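Local coordinates for uncharacterized protein VP1736 (Vibrio parahaemolyticus, PDB 3LXQ), which is of unknown function but has a domain of the sulfatase family, in the alkaline phosphatase clan, with an alpha/beta fold built round a central mixed sheet, at residues T284-A289 with F300-D305; L88-Q93 with P348-L353; L394-P399 with S404-D409. All blocks are in the same frame, centred on the assembly; numbering follows the deposited sequence.

Contact 1: T284-A289 with F300-D305; sequences TFFDKA and FIVIAD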
loop_
_atom_site.group_PDB
_atom_site.type_symbol
_atom_site.label_atom_id
_atom_site.label_comp_id
_atom_site.label_asym_id
_atom_site.label_seq_id
_atom_site.Cartn_x
_atom_site.Cartn_y
_atom_site.Cartn_z
ATOM N N THR A 284 9.284 -12.259 14.938
ATOM C CA THR A 284 9.033 -13.700 15.062
ATOM C C THR A 284 8.646 -14.341 13.730
ATOM O O THR A 284 8.979 -15.497 13.494
ATOM C CB THR A 284 7.963 -14.062 16.145
ATOM O OG1 THR A 284 6.680 -13.558 15.759
ATOM C CG2 THR A 284 8.345 -13.515 17.515
ATOM N N PHE A 285 7.958 -13.601 12.861
ATOM C CA PHE A 285 7.682 -14.092 11.507
ATOM C C PHE A 285 8.964 -14.242 10.698
ATOM O O PHE A 285 9.175 -15.284 10.072
ATOM C CB PHE A 285 6.720 -13.192 10.729
ATOM C CG PHE A 285 6.512 -13.637 9.304
ATOM C CD1 PHE A 285 5.591 -14.632 9.004
ATOM C CD2 PHE A 285 7.275 -13.101 8.272
ATOM C CE1 PHE A 285 5.408 -15.061 7.693
ATOM C CE2 PHE A 285 7.111 -13.536 6.956
ATOM C CZ PHE A 285 6.177 -14.509 6.663
ATOM N N PHE A 286 9.803 -13.205 10.698
ATOM C CA PHE A 286 11.039 -13.225 9.897
ATOM C C PHE A 286 12.112 -14.188 10.416
ATOM O O PHE A 286 12.916 -14.705 9.625
ATOM C CB PHE A 286 11.609 -11.815 9.677
ATOM C CG PHE A 286 10.994 -11.094 8.501
ATOM C CD1 PHE A 286 11.320 -11.457 7.195
ATOM C CD2 PHE A 286 10.069 -10.065 8.695
ATOM C CE1 PHE A 286 10.746 -10.810 6.105
ATOM C CE2 PHE A 286 9.491 -9.403 7.603
ATOM C CZ PHE A 286 9.822 -9.780 6.311
ATOM N N ASP A 287 12.121 -14.434 11.730
ATOM C CA ASP A 287 13.036 -15.417 12.319
ATOM C C ASP A 287 12.720 -16.805 11.780
ATOM O O ASP A 287 13.614 -17.629 11.554
ATOM C CB ASP A 287 12.926 -15.430 13.849
ATOM C CG ASP A 287 13.475 -14.163 14.494
ATOM O OD1 ASP A 287 14.364 -13.498 13.905
ATOM O OD2 ASP A 287 12.997 -13.835 15.604
ATOM N N LYS A 288 11.428 -17.048 11.598
ATOM C CA LYS A 288 10.930 -18.286 11.041
ATOM C C LYS A 288 11.112 -18.280 9.537
ATOM O O LYS A 288 11.565 -19.265 8.962
ATOM C CB LYS A 288 9.453 -18.475 11.411
ATOM C CG LYS A 288 9.198 -18.459 12.921
ATOM C CD LYS A 288 8.080 -19.401 13.345
ATOM C CE LYS A 288 6.705 -18.921 12.897
ATOM N NZ LYS A 288 5.686 -20.005 13.034
ATOM N N ALA A 289 10.786 -17.149 8.915
ATOM C CA ALA A 289 10.845 -16.994 7.462
ATOM C C ALA A 289 12.238 -17.279 6.889
ATOM O O ALA A 289 12.379 -17.900 5.827
ATOM C CB ALA A 289 10.381 -15.588 7.067
ATOM N N PHE A 300 9.046 -10.377 -0.145
ATOM C CA PHE A 300 8.224 -9.894 0.949
ATOM C C PHE A 300 8.208 -8.376 0.926
ATOM O O PHE A 300 9.224 -7.745 0.622
ATOM C CB PHE A 300 8.783 -10.374 2.294
ATOM C CG PHE A 300 8.856 -11.875 2.430
ATOM C CD1 PHE A 300 9.957 -12.583 1.946
ATOM C CD2 PHE A 300 7.835 -12.580 3.055
ATOM C CE1 PHE A 300 10.035 -13.971 2.073
ATOM C CE2 PHE A 300 7.897 -13.986 3.187
ATOM C CZ PHE A 300 8.997 -14.673 2.695
ATOM N N ILE A 301 7.051 -7.791 1.231
ATOM C CA ILE A 301 6.983 -6.356 1.437
ATOM C C ILE A 301 6.362 -6.053 2.804
ATOM O O ILE A 301 5.329 -6.573 3.137
ATOM C CB ILE A 301 6.322 -5.583 0.223
ATOM C CG1 ILE A 301 6.377 -4.073 0.432
ATOM C CG2 ILE A 301 4.878 -6.033 -0.052
ATOM C CD1 ILE A 301 6.010 -3.290 -0.815
ATOM N N VAL A 302 7.039 -5.248 3.607
ATOM C CA VAL A 302 6.460 -4.757 4.856
ATOM C C VAL A 302 6.032 -3.332 4.556
ATOM O O VAL A 302 6.869 -2.477 4.290
ATOM C CB VAL A 302 7.468 -4.717 6.023
ATOM C CG1 VAL A 302 6.799 -4.161 7.292
ATOM C CG2 VAL A 302 8.089 -6.097 6.286
ATOM N N ILE A 303 4.729 -3.081 4.598
ATOM C CA ILE A 303 4.205 -1.753 4.291
ATOM C C ILE A 303 2.937 -1.472 5.112
ATOM O O ILE A 303 2.125 -2.371 5.333
ATOM C CB ILE A 303 3.979 -1.566 2.752
ATOM C CG1 ILE A 303 3.810 -0.080 2.399
ATOM C CG2 ILE A 303 2.828 -2.438 2.237
ATOM C CD1 ILE A 303 3.829 0.230 0.912
ATOM N N ALA A 304 2.787 -0.237 5.585
ATOM C CA ALA A 304 1.568 0.145 6.303
ATOM C C ALA A 304 0.400 0.374 5.338
ATOM O O ALA A 304 0.591 0.540 4.115
ATOM C CB ALA A 304 1.807 1.384 7.166
ATOM N N ASP A 305 -0.811 0.340 5.883
ATOM C CA ASP A 305 -1.999 0.711 5.116
ATOM C C ASP A 305 -2.238 2.221 5.182
ATOM O O ASP A 305 -2.857 2.788 4.283
ATOM C CB ASP A 305 -3.234 -0.088 5.566
ATOM C CG ASP A 305 -3.561 0.095 7.042
ATOM O OD1 ASP A 305 -2.745 0.661 7.806
ATOM O OD2 ASP A 305 -4.665 -0.326 7.437
#

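Contact 2: L88-Q93 with P348-L353; sequences LVILLQ and PTLLSL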
loop_
_atom_site.group_PDB
_atom_site.type_symbol
_atom_site.label_atom_id
_atom_site.label_comp_id
_atom_site.label_asym_id
_atom_site.label_seq_id
_atom_site.Cartn_x
_atom_site.Cartn_y
_atom_site.Cartn_z
ATOM N N LEU A 88 4.861 -14.040 -3.903
ATOM C CA LEU A 88 4.722 -12.673 -3.399
ATOM C C LEU A 88 3.915 -12.569 -2.101
ATOM O O LEU A 88 2.732 -12.897 -2.059
ATOM C CB LEU A 88 4.119 -11.762 -4.474
ATOM C CG LEU A 88 3.791 -10.330 -4.066
ATOM C CD1 LEU A 88 5.039 -9.524 -3.696
ATOM C CD2 LEU A 88 3.022 -9.655 -5.183
ATOM N N VAL A 89 4.578 -12.086 -1.051
ATOM C CA VAL A 89 3.963 -11.962 0.264
ATOM C C VAL A 89 3.918 -10.483 0.629
ATOM O O VAL A 89 4.964 -9.819 0.712
ATOM C CB VAL A 89 4.717 -12.804 1.330
ATOM C CG1 VAL A 89 4.293 -12.434 2.733
ATOM C CG2 VAL A 89 4.496 -14.299 1.086
ATOM N N ILE A 90 2.700 -9.972 0.801
ATOM C CA ILE A 90 2.488 -8.612 1.268
ATOM C C ILE A 90 2.076 -8.631 2.749
ATOM O O ILE A 90 1.055 -9.206 3.106
ATOM C CB ILE A 90 1.402 -7.882 0.425
ATOM C CG1 ILE A 90 1.860 -7.737 -1.036
ATOM C CG2 ILE A 90 1.071 -6.502 1.036
ATOM C CD1 ILE A 90 0.755 -7.221 -1.998
ATOM N N LEU A 91 2.877 -8.000 3.602
ATOM C CA LEU A 91 2.620 -7.991 5.036
ATOM C C LEU A 91 2.167 -6.586 5.374
ATOM O O LEU A 91 2.986 -5.725 5.702
ATOM C CB LEU A 91 3.873 -8.373 5.833
ATOM C CG LEU A 91 4.541 -9.702 5.467
ATOM C CD1 LEU A 91 5.894 -9.872 6.189
ATOM C CD2 LEU A 91 3.618 -10.875 5.761
ATOM N N LEU A 92 0.859 -6.368 5.264
ATOM C CA LEU A 92 0.254 -5.049 5.443
ATOM C C LEU A 92 0.122 -4.707 6.928
ATOM O O LEU A 92 -0.417 -5.487 7.727
ATOM C CB LEU A 92 -1.088 -4.952 4.692
ATOM C CG LEU A 92 -1.820 -3.593 4.627
ATOM C CD1 LEU A 92 -1.013 -2.529 3.939
ATOM C CD2 LEU A 92 -3.185 -3.722 3.951
ATOM N N GLN A 93 0.640 -3.549 7.296
ATOM C CA GLN A 93 0.786 -3.192 8.695
ATOM C C GLN A 93 -0.258 -2.163 9.078
ATOM O O GLN A 93 -0.170 -0.990 8.678
ATOM C CB GLN A 93 2.197 -2.669 8.972
ATOM C CG GLN A 93 3.302 -3.599 8.520
ATOM C CD GLN A 93 3.308 -4.906 9.296
ATOM O OE1 GLN A 93 3.193 -4.902 10.517
ATOM N NE2 GLN A 93 3.422 -6.028 8.588
ATOM N N PRO A 348 3.002 -2.412 -9.180
ATOM C CA PRO A 348 3.860 -2.497 -10.390
ATOM C C PRO A 348 5.319 -2.862 -10.088
ATOM O O PRO A 348 5.936 -3.639 -10.830
ATOM C CB PRO A 348 3.776 -1.084 -11.015
ATOM C CG PRO A 348 2.834 -0.283 -10.142
ATOM C CD PRO A 348 2.183 -1.184 -9.164
ATOM N N THR A 349 5.864 -2.311 -9.004
ATOM C CA THR A 349 7.214 -2.674 -8.560
ATOM C C THR A 349 7.346 -4.165 -8.210
ATOM O O THR A 349 8.306 -4.833 -8.636
ATOM C CB THR A 349 7.668 -1.805 -7.371
ATOM O OG1 THR A 349 7.582 -0.415 -7.726
ATOM C CG2 THR A 349 9.097 -2.143 -6.942
ATOM N N LEU A 350 6.378 -4.687 -7.460
ATOM C CA LEU A 350 6.436 -6.067 -6.976
ATOM C C LEU A 350 6.283 -7.088 -8.101
ATOM O O LEU A 350 7.024 -8.086 -8.138
ATOM C CB LEU A 350 5.398 -6.299 -5.869
ATOM C CG LEU A 350 5.587 -5.473 -4.583
ATOM C CD1 LEU A 350 4.283 -5.357 -3.804
ATOM C CD2 LEU A 350 6.708 -6.021 -3.706
ATOM N N LEU A 351 5.347 -6.839 -9.022
ATOM C CA LEU A 351 5.191 -7.699 -10.207
ATOM C C LEU A 351 6.491 -7.802 -10.999
ATOM O O LEU A 351 6.848 -8.871 -11.520
ATOM C CB LEU A 351 4.088 -7.182 -11.131
ATOM C CG LEU A 351 2.625 -7.316 -10.710
ATOM C CD1 LEU A 351 1.754 -6.852 -11.858
ATOM C CD2 LEU A 351 2.253 -8.747 -10.283
ATOM N N SER A 352 7.187 -6.677 -11.085
ATOM C CA SER A 352 8.429 -6.594 -11.820
ATOM C C SER A 352 9.492 -7.412 -11.111
ATOM O O SER A 352 10.289 -8.093 -11.766
ATOM C CB SER A 352 8.855 -5.129 -11.969
ATOM O OG SER A 352 9.888 -4.968 -12.934
ATOM N N LEU A 353 9.494 -7.359 -9.777
ATOM C CA LEU A 353 10.464 -8.116 -8.969
ATOM C C LEU A 353 10.239 -9.624 -8.985
ATOM O O LEU A 353 11.193 -10.407 -8.859
ATOM C CB LEU A 353 10.479 -7.616 -7.523
ATOM C CG LEU A 353 11.253 -6.322 -7.271
ATOM C CD1 LEU A 353 10.859 -5.690 -5.940
ATOM C CD2 LEU A 353 12.756 -6.587 -7.339
#

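Contact 3: L394-P399 with S404-D409; sequences LVVLSP and STMEYD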
loop_
_atom_site.group_PDB
_atom_site.type_symbol
_atom_site.label_atom_id
_atom_site.label_comp_id
_atom_site.label_asym_id
_atom_site.label_seq_id
_atom_site.Cartn_x
_atom_site.Cartn_y
_atom_site.Cartn_z
ATOM N N LEU A 394 4.234 21.389 -3.491
ATOM C CA LEU A 394 3.099 20.642 -2.990
ATOM C C LEU A 394 1.834 21.411 -3.321
ATOM O O LEU A 394 1.692 22.584 -2.946
ATOM C CB LEU A 394 3.212 20.429 -1.474
ATOM C CG LEU A 394 1.958 20.020 -0.693
ATOM C CD1 LEU A 394 1.550 18.577 -0.961
ATOM C CD2 LEU A 394 2.212 20.248 0.793
ATOM N N VAL A 395 0.920 20.731 -4.007
ATOM C CA VAL A 395 -0.371 21.305 -4.366
ATOM C C VAL A 395 -1.487 20.567 -3.661
ATOM O O VAL A 395 -1.586 19.338 -3.734
ATOM C CB VAL A 395 -0.635 21.270 -5.885
ATOM C CG1 VAL A 395 -2.060 21.742 -6.194
ATOM C CG2 VAL A 395 0.395 22.109 -6.636
ATOM N N VAL A 396 -2.328 21.338 -2.984
ATOM C CA VAL A 396 -3.496 20.810 -2.301
ATOM C C VAL A 396 -4.788 21.399 -2.875
ATOM O O VAL A 396 -4.946 22.617 -2.965
ATOM C CB VAL A 396 -3.412 21.059 -0.785
ATOM C CG1 VAL A 396 -4.703 20.620 -0.107
ATOM C CG2 VAL A 396 -2.211 20.299 -0.194
ATOM N N LEU A 397 -5.703 20.512 -3.250
ATOM C CA LEU A 397 -7.009 20.876 -3.788
ATOM C C LEU A 397 -8.085 20.564 -2.749
ATOM O O LEU A 397 -8.143 19.452 -2.218
ATOM C CB LEU A 397 -7.303 20.075 -5.068
ATOM C CG LEU A 397 -6.223 20.039 -6.145
ATOM C CD1 LEU A 397 -6.710 19.192 -7.306
ATOM C CD2 LEU A 397 -5.859 21.459 -6.613
ATOM N N SER A 398 -8.928 21.551 -2.461
ATOM C CA SER A 398 -10.012 21.373 -1.511
ATOM C C SER A 398 -11.370 21.742 -2.143
ATOM O O SER A 398 -11.402 22.383 -3.216
ATOM C CB SER A 398 -9.733 22.195 -0.241
ATOM O OG SER A 398 -9.059 23.402 -0.553
ATOM N N PRO A 399 -12.496 21.362 -1.481
ATOM C CA PRO A 399 -13.834 21.737 -1.973
ATOM C C PRO A 399 -14.018 23.235 -2.220
ATOM O O PRO A 399 -13.343 24.067 -1.599
ATOM C CB PRO A 399 -14.763 21.266 -0.851
ATOM C CG PRO A 399 -14.032 20.115 -0.234
ATOM C CD PRO A 399 -12.585 20.516 -0.274
ATOM N N SER A 404 -4.356 25.462 -3.041
ATOM C CA SER A 404 -3.217 25.950 -2.261
ATOM C C SER A 404 -1.922 25.433 -2.860
ATOM O O SER A 404 -1.838 24.276 -3.274
ATOM C CB SER A 404 -3.320 25.513 -0.799
ATOM O OG SER A 404 -4.205 26.343 -0.072
ATOM N N THR A 405 -0.916 26.298 -2.904
ATOM C CA THR A 405 0.367 25.951 -3.497
ATOM C C THR A 405 1.491 26.214 -2.498
ATOM O O THR A 405 1.589 27.312 -1.935
ATOM C CB THR A 405 0.597 26.718 -4.819
ATOM O OG1 THR A 405 0.496 28.133 -4.587
ATOM C CG2 THR A 405 -0.431 26.307 -5.866
HETATM N N MSE A 406 2.326 25.200 -2.271
HETATM C CA MSE A 406 3.333 25.248 -1.206
HETATM C C MSE A 406 4.669 24.603 -1.569
HETATM O O MSE A 406 4.764 23.818 -2.512
HETATM C CB MSE A 406 2.792 24.590 0.070
HETATM C CG MSE A 406 1.709 25.387 0.791
HETATM SE SE MSE A 406 0.506 24.285 1.883
HETATM C CE MSE A 406 -0.149 23.060 0.517
ATOM N N GLU A 407 5.701 24.969 -0.812
ATOM C CA GLU A 407 6.990 24.292 -0.843
ATOM C C GLU A 407 7.074 23.469 0.432
ATOM O O GLU A 407 6.801 23.976 1.522
ATOM C CB GLU A 407 8.142 25.302 -0.901
ATOM N N TYR A 408 7.437 22.198 0.295
ATOM C CA TYR A 408 7.495 21.306 1.442
ATOM C C TYR A 408 8.920 21.104 1.945
ATOM O O TYR A 408 9.820 20.755 1.183
ATOM C CB TYR A 408 6.829 19.972 1.112
ATOM C CG TYR A 408 6.691 19.030 2.281
ATOM C CD1 TYR A 408 5.713 19.226 3.255
ATOM C CD2 TYR A 408 7.529 17.926 2.403
ATOM C CE1 TYR A 408 5.587 18.353 4.325
ATOM C CE2 TYR A 408 7.410 17.048 3.463
ATOM C CZ TYR A 408 6.441 17.264 4.419
ATOM O OH TYR A 408 6.337 16.377 5.459
ATOM N N ASP A 409 9.112 21.356 3.235
ATOM C CA ASP A 409 10.394 21.153 3.887
ATOM C C ASP A 409 10.410 19.734 4.423
ATOM O O ASP A 409 9.689 19.411 5.361
ATOM C CB ASP A 409 10.585 22.169 5.021
ATOM C CG ASP A 409 12.015 22.232 5.524
ATOM O OD1 ASP A 409 12.835 21.350 5.181
ATOM O OD2 ASP A 409 12.321 23.181 6.275
#

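Contact 1: T284-A289 with F300-D305
The ring of Phe-286 turns its edge toward the face of Phe-300. The centroids are 5.8 Å apart and the planes meet at 65°, an edge-to-face pair. One face of the Phe-286 ring is covered by Phe-285, whose CD2 stands 4.1 Å above the plane of the Phe-286 ring, over its centre. The edge of Phe-286 also meets Val-302, with Phe-286 CE2 3.8 Å from Val-302 CG2. Phe-285 reaches the strand with the rim of its ring. Its CE2 lies 3.9 Å from Phe-300 CE2, which sits near the plane of the Phe-285 ring. Phe-285 can reach this far because its CG is anti to the backbone N (chi1 176°), which directs the ring from the helix to the strand.

Everything that touches here is apolar and buried. Trp-295 adds another ring beside Phe-300. Phe-285 also packs on Ala-227 and Phe-231 of helix 220-234, and Phe-286 on Ile-328 of strand 322-328. The helix and strand segments run nearly antiparallel, at 173°, with their axes 12.5 Å apart. This is a helix packed on the central sheet through an aromatic cluster, and the connection from helix 271-289 into strand 298-304 belongs to the alpha/beta fold of the alkaline phosphatase clan.

Contact 2: L88-Q93 with P348-L353
This is a small apolar contact between a central strand and a helix in the alpha/beta fold of the sulfatase domain. Leu-88 and Ile-90 of strand 87-93 meet Leu-350 of helix 346-353. The strand runs between parallel neighbours 241-246 and 298-304. The two segments are far apart in sequence, so the helix closes a long excursion of the chain back onto the sheet. All three touching residues are buried, and the shared surface is 139 Å².

Leu-88 does most of the work. Its side chain crosses that of Leu-350 at about a right angle. The CD1 methyl of Leu-88 lies 3.9 Å from Leu-350 CD2 and equally close to Leu-350 CB, so it meets both the stem and one branch. In Leu-88, CG is anti to the backbone N (chi1 175°), and this extends both methyls toward the helix. The other branch of Leu-350 is used differently: its CD1 approaches Ile-90 CD1 at 4.4 Å, a looser touch. Ile-165 of helix 165-171 packs on both Leu-88 and Leu-351, and Phe-242 lies against Leu-88 and Ile-90.

Farther along the strand, Gln-93 folds its amide back on its own chain. Gln-93 NE2 donates to Leu-91 O at 2.9 Å, with the donor above the carbonyl plane. That same NE2 is also hydrogen-bonded to Tyr-224 OH.

Contact 3: L394-P399 with S404-D409
Leu-394 and Met-406 form a hydrogen-bonded antiparallel pair, with both backbone N-H groups used. Leu-394 N donates to Met-406 O at 2.7 Å, tilted from the carbonyl plane. Met-406 N donates back to Leu-394 O at 2.8 Å, this time in the carbonyl plane. The second such pair is straighter. Ser-404 N reaches Val-396 O at 2.9 Å with an N-H...O angle of 179°, and Val-396 N reaches Ser-404 O at 3.0 Å. Ser-404 O also takes a CA-H...O contact from Val-395 CA, so two groups of the facing strand approach it.

Between them, Val-395 and Thr-405 are a non-hydrogen-bonded pair. Their backbones bond outward, to Tyr-388 and Leu-418 respectively. Thr-405 OG1 is also satisfied by Leu-418 O.

Met-406 is selenomethionine. A bend at the last torsion (chi3 -57°) brings Met-406 CE back over the facing strand, 3.5 Å from Val-396 CG2 and 3.7 Å from Leu-394 CD2. On the face bearing Val-395, the sheet is covered by Val-424 and Ala-428 of helix 422-441. The two strands form a beta hairpin, at the third and fourth positions of a five-stranded antiparallel meander.

Contacts 1 and 2 belong to the buried core and share one sheet. Strands 298-304 and 87-93 are neighbours there, and Leu-91 N and Gln-93 N probably bond to Ile-301 O and Ile-303 O. Their centres are 11 Å apart, and contact 1 is nested within the chain loop that contact 2 closes. Both join a helix to a strand by side chains alone, one mainly by aromatic rings, the other by aliphatic methyls. Contact 3 lies in a separate antiparallel sheet and is only partly buried. Its centre is 34 Å from that of contact 1 and 30 Å from that of contact 2. There, paired backbone bonds join neighbouring strands.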